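Local coordinates for histone-lysine N-methyltransferase, H3 lysine-9 specific SUVH4 (Arabidopsis thaliana, PDB 4QEN), which adds the repressive H3K9 methyl mark to histones and binds methylated double-stranded DNA, at residues A[55-60]-A[104-109]. Residues are numbered along the deposited sequence; the frame is centred on the assembly and turned at random.
Sequences KIIGDL and LPLAVS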
ATOM      1  N   LYS A  55       4.174 -19.824 -15.035  1.00 22.82           N
ATOM      2  CA  LYS A  55       3.087 -19.170 -15.743  1.00 25.64           C
ATOM      3  C   LYS A  55       1.766 -19.856 -15.428  1.00 24.83           C
ATOM      4  O   LYS A  55       1.735 -21.062 -15.206  1.00 27.34           O
ATOM      5  CB  LYS A  55       3.340 -19.256 -17.250  1.00 26.50           C
ATOM      6  CG  LYS A  55       4.568 -18.507 -17.729  1.00 32.95           C
ATOM      7  CD  LYS A  55       4.485 -17.045 -17.366  1.00 34.81           C
ATOM      8  CE  LYS A  55       5.403 -16.222 -18.257  1.00 37.58           C
ATOM      9  NZ  LYS A  55       6.841 -16.563 -18.053  1.00 32.24           N
ATOM     10  N   ILE A  56       0.681 -19.084 -15.426  1.00 29.81           N
ATOM     11  CA  ILE A  56      -0.653 -19.599 -15.126  1.00 25.69           C
ATOM     12  C   ILE A  56      -1.656 -18.969 -16.088  1.00 24.83           C
ATOM     13  O   ILE A  56      -1.622 -17.761 -16.331  1.00 22.31           O
ATOM     14  CB  ILE A  56      -1.070 -19.260 -13.670  1.00 27.22           C
ATOM     15  CG1 ILE A  56      -0.188 -20.014 -12.664  1.00 22.98           C
ATOM     16  CG2 ILE A  56      -2.551 -19.564 -13.448  1.00 25.36           C
ATOM     17  CD1 ILE A  56      -0.266 -19.455 -11.228  1.00 28.26           C
ATOM     18  N   ILE A  57      -2.527 -19.797 -16.655  1.00 22.91           N
ATOM     19  CA  ILE A  57      -3.593 -19.320 -17.526  1.00 22.87           C
ATOM     20  C   ILE A  57      -4.791 -18.922 -16.660  1.00 25.81           C
ATOM     21  O   ILE A  57      -5.219 -19.697 -15.818  1.00 22.77           O
ATOM     22  CB  ILE A  57      -4.042 -20.434 -18.481  1.00 24.53           C
ATOM     23  CG1 ILE A  57      -2.936 -20.753 -19.493  1.00 25.88           C
ATOM     24  CG2 ILE A  57      -5.319 -20.028 -19.213  1.00 22.48           C
ATOM     25  CD1 ILE A  57      -3.264 -21.934 -20.395  1.00 26.70           C
ATOM     26  N   GLY A  58      -5.323 -17.719 -16.847  1.00 23.05           N
ATOM     27  CA  GLY A  58      -6.515 -17.333 -16.111  1.00 21.58           C
ATOM     28  C   GLY A  58      -6.193 -16.538 -14.862  1.00 21.19           C
ATOM     29  O   GLY A  58      -5.167 -15.862 -14.794  1.00 20.96           O
ATOM     30  N   ASP A  59      -7.057 -16.619 -13.858  1.00 21.92           N
ATOM     31  CA  ASP A  59      -6.826 -15.854 -12.632  1.00 24.76           C
ATOM     32  C   ASP A  59      -5.781 -16.473 -11.706  1.00 25.47           C
ATOM     33  O   ASP A  59      -5.658 -17.693 -11.629  1.00 26.61           O
ATOM     34  CB  ASP A  59      -8.136 -15.652 -11.873  1.00 28.78           C
ATOM     35  CG  ASP A  59      -9.003 -14.587 -12.501  1.00 29.01           C
ATOM     36  OD1 ASP A  59      -8.488 -13.478 -12.749  1.00 30.13           O
ATOM     37  OD2 ASP A  59     -10.188 -14.864 -12.762  1.00 35.40           O
ATOM     38  N   LEU A  60      -5.035 -15.618 -11.010  1.00 24.20           N
ATOM     39  CA  LEU A  60      -4.105 -16.048  -9.969  1.00 24.06           C
ATOM     40  C   LEU A  60      -4.824 -15.876  -8.642  1.00 25.57           C
ATOM     41  O   LEU A  60      -5.368 -14.806  -8.387  1.00 24.75           O
ATOM     42  CB  LEU A  60      -2.851 -15.165  -9.969  1.00 20.77           C
ATOM     43  CG  LEU A  60      -1.697 -15.531 -10.918  1.00 24.03           C
ATOM     44  CD1 LEU A  60      -2.189 -15.688 -12.317  1.00 28.15           C
ATOM     45  CD2 LEU A  60      -0.620 -14.458 -10.868  1.00 27.89           C
ATOM     46  N   LEU A 104       2.405 -23.976 -28.502  1.00 25.01           N
ATOM     47  CA  LEU A 104       3.176 -22.935 -27.826  1.00 25.49           C
ATOM     48  C   LEU A 104       4.025 -22.156 -28.834  1.00 26.40           C
ATOM     49  O   LEU A 104       4.303 -22.661 -29.912  1.00 29.63           O
ATOM     50  CB  LEU A 104       4.010 -23.541 -26.695  1.00 28.92           C
ATOM     51  CG  LEU A 104       3.043 -23.736 -25.519  1.00 36.82           C
ATOM     52  CD1 LEU A 104       2.661 -25.190 -25.308  1.00 37.84           C
ATOM     53  CD2 LEU A 104       3.575 -23.109 -24.261  1.00 35.07           C
ATOM     54  N   PRO A 105       4.408 -20.910 -28.510  1.00 24.44           N
ATOM     55  CA  PRO A 105       4.167 -20.142 -27.275  1.00 24.00           C
ATOM     56  C   PRO A 105       2.710 -19.705 -27.124  1.00 24.98           C
ATOM     57  O   PRO A 105       1.954 -19.663 -28.097  1.00 24.46           O
ATOM     58  CB  PRO A 105       5.071 -18.919 -27.442  1.00 31.00           C
ATOM     59  CG  PRO A 105       5.169 -18.733 -28.917  1.00 31.40           C
ATOM     60  CD  PRO A 105       5.161 -20.124 -29.505  1.00 30.07           C
ATOM     61  N   LEU A 106       2.329 -19.380 -25.895  1.00 23.69           N
ATOM     62  CA  LEU A 106       0.936 -19.107 -25.570  1.00 24.26           C
ATOM     63  C   LEU A 106       0.900 -17.992 -24.527  1.00 21.73           C
ATOM     64  O   LEU A 106       1.485 -18.130 -23.452  1.00 19.28           O
ATOM     65  CB  LEU A 106       0.295 -20.378 -25.002  1.00 25.34           C
ATOM     66  CG  LEU A 106      -1.213 -20.375 -24.707  1.00 24.82           C
ATOM     67  CD1 LEU A 106      -2.019 -20.290 -26.007  1.00 19.25           C
ATOM     68  CD2 LEU A 106      -1.599 -21.624 -23.911  1.00 26.53           C
ATOM     69  N   ALA A 107       0.226 -16.892 -24.841  1.00 18.34           N
ATOM     70  CA  ALA A 107       0.230 -15.727 -23.960  1.00 19.69           C
ATOM     71  C   ALA A 107      -0.680 -15.947 -22.766  1.00 24.27           C
ATOM     72  O   ALA A 107      -1.703 -16.628 -22.875  1.00 20.52           O
ATOM     73  CB  ALA A 107      -0.203 -14.498 -24.716  1.00 16.56           C
ATOM     74  N   VAL A 108      -0.310 -15.367 -21.627  1.00 19.84           N
ATOM     75  CA  VAL A 108      -1.170 -15.434 -20.456  1.00 20.98           C
ATOM     76  C   VAL A 108      -1.465 -14.044 -19.929  1.00 25.23           C
ATOM     77  O   VAL A 108      -2.464 -13.862 -19.231  1.00 22.46           O
ATOM     78  CB  VAL A 108      -0.576 -16.293 -19.316  1.00 21.56           C
ATOM     79  CG1 VAL A 108      -0.356 -17.729 -19.781  1.00 21.37           C
ATOM     80  CG2 VAL A 108       0.715 -15.671 -18.790  1.00 19.33           C
ATOM     81  N   SER A 109      -0.625 -13.054 -20.255  1.00 19.86           N
ATOM     82  CA  SER A 109      -0.849 -11.735 -19.642  1.00 17.17           C
ATOM     83  C   SER A 109      -0.344 -10.597 -20.528  1.00 19.16           C
ATOM     84  O   SER A 109       0.741 -10.683 -21.063  1.00 19.73           O
ATOM     85  CB  SER A 109      -0.168 -11.671 -18.255  1.00 19.05           C
ATOM     86  OG  SER A 109      -0.169 -10.352 -17.723  1.00 22.60           O
TER
HETATM   87  O   HOH W   1      -4.290 -16.064 -18.796  1.00 22.01           O
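In the SRA (YDG) domain, the loop that follows helix 36-46 crosses one face of strand 106-112: the carbonyl of I56 and the side chain of I57 settle on V108, and the tip of I57 reaches L106 at the strand's start. V108 is the centre of the contact. Its CB comes to 3.5 Å from I56 O, and both methyls stand around the same oxygen, CG1 at 3.7 Å from I56 O. That carbonyl is not left to hydrocarbon alone, since the guanidinium of R166 in the neighbouring strand 165-172 donates to it through NH1, which also bonds G58 O and so ties the loop to the sheet at two points.

I57 supplies the apolar half. With CG1 anti to its carbonyl carbon (chi1 -68°) and the chain extended beyond, its arm reaches along the strand: CG1 lies 4.0 Å from V108 CG1, while the terminal CD1 meets L106 CD2 at 3.9 Å. The isoleucine lies roughly at right angles to both side chains. On the far flank, K55 passes CD by V108 CG2 at 4.3 Å, then carries its amine away toward D89 and a DNA phosphate, both long, weak ion pairs.

No direct hydrogen bond joins the two segments. Instead, one water bridges the backbones, accepting from G58 N at 2.8 Å and donating to V108 O at 2.9 Å. The strand carries a classic beta bulge here, V108 and S109 set against the single D89 of strand 88-91, and A107 turns the other way onto helix 151-161. The loop and that helix thus cover opposite faces of the strand, in keeping with the SRA fold, a mixed beta sheet, barrel-like in known SRA domains, with helices packed outside it.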